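Local atomic coordinates of beta-glucuronidase (Dictyoglomus thermophilum, PDB entry 6XXW), a protein that probably hydrolyses beta-D-glucuronides, as a glycoside hydrolase of family 2, releasing glucuronic acid from its conjugates. Residues 469-474 with 524-529. Sequence-based numbering, arbitrary orientation.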
ATOM      1  N   TYR A 469      23.870 -10.722   7.288  1.00 19.26           N
ATOM      2  CA  TYR A 469      22.419 -10.763   7.104  1.00 19.49           C
ATOM      3  C   TYR A 469      21.794 -11.855   7.967  1.00 17.10           C
ATOM      4  O   TYR A 469      20.836 -12.516   7.564  1.00 16.91           O
ATOM      5  CB  TYR A 469      22.079 -10.967   5.628  1.00 14.69           C
ATOM      6  CG  TYR A 469      22.322  -9.708   4.799  1.00 16.54           C
ATOM      7  CD1 TYR A 469      21.386  -8.673   4.787  1.00 17.69           C
ATOM      8  CD2 TYR A 469      23.492  -9.547   4.066  1.00 19.18           C
ATOM      9  CE1 TYR A 469      21.595  -7.506   4.043  1.00 16.81           C
ATOM     10  CE2 TYR A 469      23.723  -8.392   3.321  1.00 18.60           C
ATOM     11  CZ  TYR A 469      22.773  -7.369   3.327  1.00 18.22           C
ATOM     12  OH  TYR A 469      22.987  -6.225   2.590  1.00 18.55           O
ATOM     13  N   TYR A 470      22.342 -12.063   9.165  1.00 18.15           N
ATOM     14  CA  TYR A 470      21.795 -13.063  10.066  1.00 18.74           C
ATOM     15  C   TYR A 470      20.328 -12.754  10.344  1.00 18.59           C
ATOM     16  O   TYR A 470      19.960 -11.605  10.586  1.00 18.11           O
ATOM     17  CB  TYR A 470      22.589 -13.084  11.369  1.00 16.96           C
ATOM     18  CG  TYR A 470      24.076 -13.421  11.209  1.00 17.53           C
ATOM     19  CD1 TYR A 470      24.482 -14.632  10.675  1.00 21.07           C
ATOM     20  CD2 TYR A 470      25.058 -12.517  11.609  1.00 19.09           C
ATOM     21  CE1 TYR A 470      25.827 -14.945  10.544  1.00 22.76           C
ATOM     22  CE2 TYR A 470      26.395 -12.820  11.486  1.00 18.90           C
ATOM     23  CZ  TYR A 470      26.775 -14.035  10.958  1.00 19.61           C
ATOM     24  OH  TYR A 470      28.105 -14.342  10.827  1.00 24.15           O
ATOM     25  N   SER A 471      19.498 -13.798  10.324  1.00 16.77           N
ATOM     26  CA  SER A 471      18.038 -13.784  10.502  1.00 14.93           C
ATOM     27  C   SER A 471      17.301 -13.332   9.240  1.00 18.30           C
ATOM     28  O   SER A 471      16.052 -13.388   9.226  1.00 20.71           O
ATOM     29  CB  SER A 471      17.578 -12.927  11.693  1.00 18.28           C
ATOM     30  OG  SER A 471      17.351 -11.582  11.305  1.00 19.69           O
ATOM     31  N   TRP A 472      18.001 -12.923   8.175  1.00 17.38           N
ATOM     32  CA  TRP A 472      17.367 -12.629   6.891  1.00 18.96           C
ATOM     33  C   TRP A 472      17.676 -13.720   5.871  1.00 19.45           C
ATOM     34  O   TRP A 472      16.781 -14.485   5.495  1.00 19.01           O
ATOM     35  CB  TRP A 472      17.764 -11.242   6.347  1.00 17.67           C
ATOM     36  CG  TRP A 472      16.949 -10.955   5.110  1.00 16.21           C
ATOM     37  CD1 TRP A 472      17.335 -11.127   3.806  1.00 20.29           C
ATOM     38  CD2 TRP A 472      15.578 -10.548   5.074  1.00 15.04           C
ATOM     39  NE1 TRP A 472      16.293 -10.824   2.958  1.00 17.24           N
ATOM     40  CE2 TRP A 472      15.199 -10.476   3.711  1.00 18.75           C
ATOM     41  CE3 TRP A 472      14.630 -10.230   6.060  1.00 18.02           C
ATOM     42  CZ2 TRP A 472      13.916 -10.090   3.307  1.00 17.25           C
ATOM     43  CZ3 TRP A 472      13.342  -9.837   5.660  1.00 16.42           C
ATOM     44  CH2 TRP A 472      13.005  -9.760   4.286  1.00 13.43           C
ATOM     45  N   TYR A 473      18.916 -13.812   5.381  1.00 18.65           N
ATOM     46  CA  TYR A 473      19.224 -14.845   4.392  1.00 18.58           C
ATOM     47  C   TYR A 473      19.473 -16.202   5.038  1.00 21.66           C
ATOM     48  O   TYR A 473      19.305 -17.235   4.377  1.00 22.39           O
ATOM     49  CB  TYR A 473      20.447 -14.453   3.551  1.00 19.20           C
ATOM     50  CG  TYR A 473      20.157 -13.369   2.536  1.00 23.17           C
ATOM     51  CD1 TYR A 473      19.168 -13.538   1.569  1.00 19.26           C
ATOM     52  CD2 TYR A 473      20.867 -12.173   2.546  1.00 23.66           C
ATOM     53  CE1 TYR A 473      18.888 -12.531   0.640  1.00 18.14           C
ATOM     54  CE2 TYR A 473      20.603 -11.175   1.625  1.00 18.93           C
ATOM     55  CZ  TYR A 473      19.615 -11.357   0.678  1.00 22.58           C
ATOM     56  OH  TYR A 473      19.360 -10.362  -0.239  1.00 22.75           O
ATOM     57  N   THR A 474      19.891 -16.215   6.303  1.00 22.77           N
ATOM     58  CA  THR A 474      20.028 -17.433   7.092  1.00 20.16           C
ATOM     59  C   THR A 474      19.109 -17.339   8.302  1.00 22.21           C
ATOM     60  O   THR A 474      18.830 -16.242   8.794  1.00 22.12           O
ATOM     61  CB  THR A 474      21.489 -17.647   7.534  1.00 24.23           C
ATOM     62  OG1 THR A 474      21.982 -16.463   8.177  1.00 23.93           O
ATOM     63  CG2 THR A 474      22.368 -17.957   6.329  1.00 27.97           C
ATOM     64  N   GLU A 524       7.913  -3.470   8.046  1.00 15.97           N
ATOM     65  CA  GLU A 524       8.748  -2.390   8.563  1.00 14.92           C
ATOM     66  C   GLU A 524       9.258  -2.706   9.961  1.00 17.80           C
ATOM     67  O   GLU A 524      10.384  -2.325  10.312  1.00 15.02           O
ATOM     68  CB  GLU A 524       7.964  -1.068   8.557  1.00 14.62           C
ATOM     69  CG  GLU A 524       7.471  -0.651   7.172  1.00 17.78           C
ATOM     70  CD  GLU A 524       6.982   0.805   7.125  1.00 20.27           C
ATOM     71  OE1 GLU A 524       7.527   1.640   7.886  1.00 18.71           O
ATOM     72  OE2 GLU A 524       6.059   1.102   6.338  1.00 19.67           O
ATOM     73  N   GLU A 525       8.452  -3.412  10.770  1.00 14.98           N
ATOM     74  CA  GLU A 525       8.875  -3.769  12.119  1.00 21.70           C
ATOM     75  C   GLU A 525      10.088  -4.690  12.091  1.00 17.81           C
ATOM     76  O   GLU A 525      11.027  -4.515  12.874  1.00 17.35           O
ATOM     77  CB  GLU A 525       7.723  -4.438  12.874  1.00 18.85           C
ATOM     78  CG  GLU A 525       6.701  -3.442  13.426  1.00 19.93           C
ATOM     79  CD  GLU A 525       5.750  -2.932  12.354  1.00 22.40           C
ATOM     80  OE1 GLU A 525       5.756  -3.495  11.232  1.00 19.31           O
ATOM     81  OE2 GLU A 525       5.004  -1.971  12.635  1.00 19.85           O
ATOM     82  N   TYR A 526      10.071  -5.698  11.212  1.00 14.77           N
ATOM     83  CA  TYR A 526      11.177  -6.642  11.180  1.00 18.33           C
ATOM     84  C   TYR A 526      12.461  -5.940  10.780  1.00 17.58           C
ATOM     85  O   TYR A 526      13.519  -6.181  11.373  1.00 17.98           O
ATOM     86  CB  TYR A 526      10.867  -7.796  10.226  1.00 17.41           C
ATOM     87  CG  TYR A 526      11.782  -8.991  10.429  1.00 16.10           C
ATOM     88  CD1 TYR A 526      13.042  -9.033   9.827  1.00 16.77           C
ATOM     89  CD2 TYR A 526      11.406 -10.050  11.242  1.00 14.76           C
ATOM     90  CE1 TYR A 526      13.897 -10.108  10.018  1.00 19.13           C
ATOM     91  CE2 TYR A 526      12.245 -11.140  11.430  1.00 19.68           C
ATOM     92  CZ  TYR A 526      13.493 -11.160  10.816  1.00 21.04           C
ATOM     93  OH  TYR A 526      14.336 -12.229  11.000  1.00 19.93           O
ATOM     94  N   GLN A 527      12.379  -5.048   9.785  1.00 14.06           N
ATOM     95  CA  GLN A 527      13.558  -4.302   9.365  1.00 15.41           C
ATOM     96  C   GLN A 527      14.136  -3.495  10.527  1.00 21.32           C
ATOM     97  O   GLN A 527      15.350  -3.523  10.772  1.00 17.05           O
ATOM     98  CB  GLN A 527      13.209  -3.404   8.172  1.00 16.51           C
ATOM     99  CG  GLN A 527      14.347  -2.457   7.754  1.00 17.84           C
ATOM    100  CD  GLN A 527      13.899  -1.451   6.698  1.00 17.90           C
ATOM    101  OE1 GLN A 527      12.773  -0.963   6.732  1.00 17.84           O
ATOM    102  NE2 GLN A 527      14.784  -1.137   5.763  1.00 18.00           N
ATOM    103  N   GLN A 528      13.276  -2.790  11.272  1.00 14.31           N
ATOM    104  CA  GLN A 528      13.756  -1.983  12.395  1.00 16.89           C
ATOM    105  C   GLN A 528      14.328  -2.852  13.512  1.00 18.37           C
ATOM    106  O   GLN A 528      15.369  -2.519  14.087  1.00 19.78           O
ATOM    107  CB  GLN A 528      12.626  -1.085  12.941  1.00 18.25           C
ATOM    108  CG  GLN A 528      12.957  -0.391  14.279  1.00 15.77           C
ATOM    109  CD  GLN A 528      12.011   0.757  14.619  1.00 26.30           C
ATOM    110  OE1 GLN A 528      11.868   1.707  13.853  1.00 24.58           O
ATOM    111  NE2 GLN A 528      11.359   0.664  15.771  1.00 29.54           N
ATOM    112  N   GLU A 529      13.661  -3.961  13.852  1.00 15.08           N
ATOM    113  CA  GLU A 529      14.152  -4.787  14.954  1.00 19.72           C
ATOM    114  C   GLU A 529      15.486  -5.435  14.599  1.00 21.88           C
ATOM    115  O   GLU A 529      16.404  -5.483  15.425  1.00 19.30           O
ATOM    116  CB  GLU A 529      13.118  -5.851  15.319  1.00 19.71           C
ATOM    117  CG  GLU A 529      13.460  -6.652  16.575  1.00 28.92           C
ATOM    118  CD  GLU A 529      13.427  -5.813  17.847  1.00 35.31           C
ATOM    119  OE1 GLU A 529      12.704  -4.793  17.891  1.00 35.08           O
ATOM    120  OE2 GLU A 529      14.140  -6.178  18.809  1.00 43.07           O
TER
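Tyr526 reaches from helix 524-538 of the family 2 TIM barrel to the loop that follows strand 463-467, where its hydroxyl meets Ser471 and its CE1 meets Trp472. With CG anti to the backbone N (chi1 -164°), the phenol leaves the helix on the loop side and presents OH to the loop. Tyr526 OH donates to Ser471 O at 2.7 Å, a short bond that does not use a lone pair: the donor sits 41° above the carbonyl plane. The carbonyl O itself lies at the edge of the phenol, near the ring plane. Ser471 OG, 3.1 Å from Tyr526 OH, donates to Tyr470 O (2.7 Å) on a lone pair in the plane of that carbonyl. Trp472 brings the benzene side of its indole up to the phenol, CE3 approaching CE1 of Tyr526 at 4.0 Å. The two side chains cross obliquely, their ring planes about 58° apart, with CE1 at the indole edge and near its plane. Leu479 also touches Tyr526, while Ile561 of a third subunit packs on Trp472, placing the contact beside a subunit interface. A phenylalanine in place of Tyr526 would probably leave Ser471 O without the bond from the phenol hydroxyl. At the pyrrole end of the indole, Trp472 CD1 sits 3.6 Å above the plane of the Tyr473 ring, over its centre.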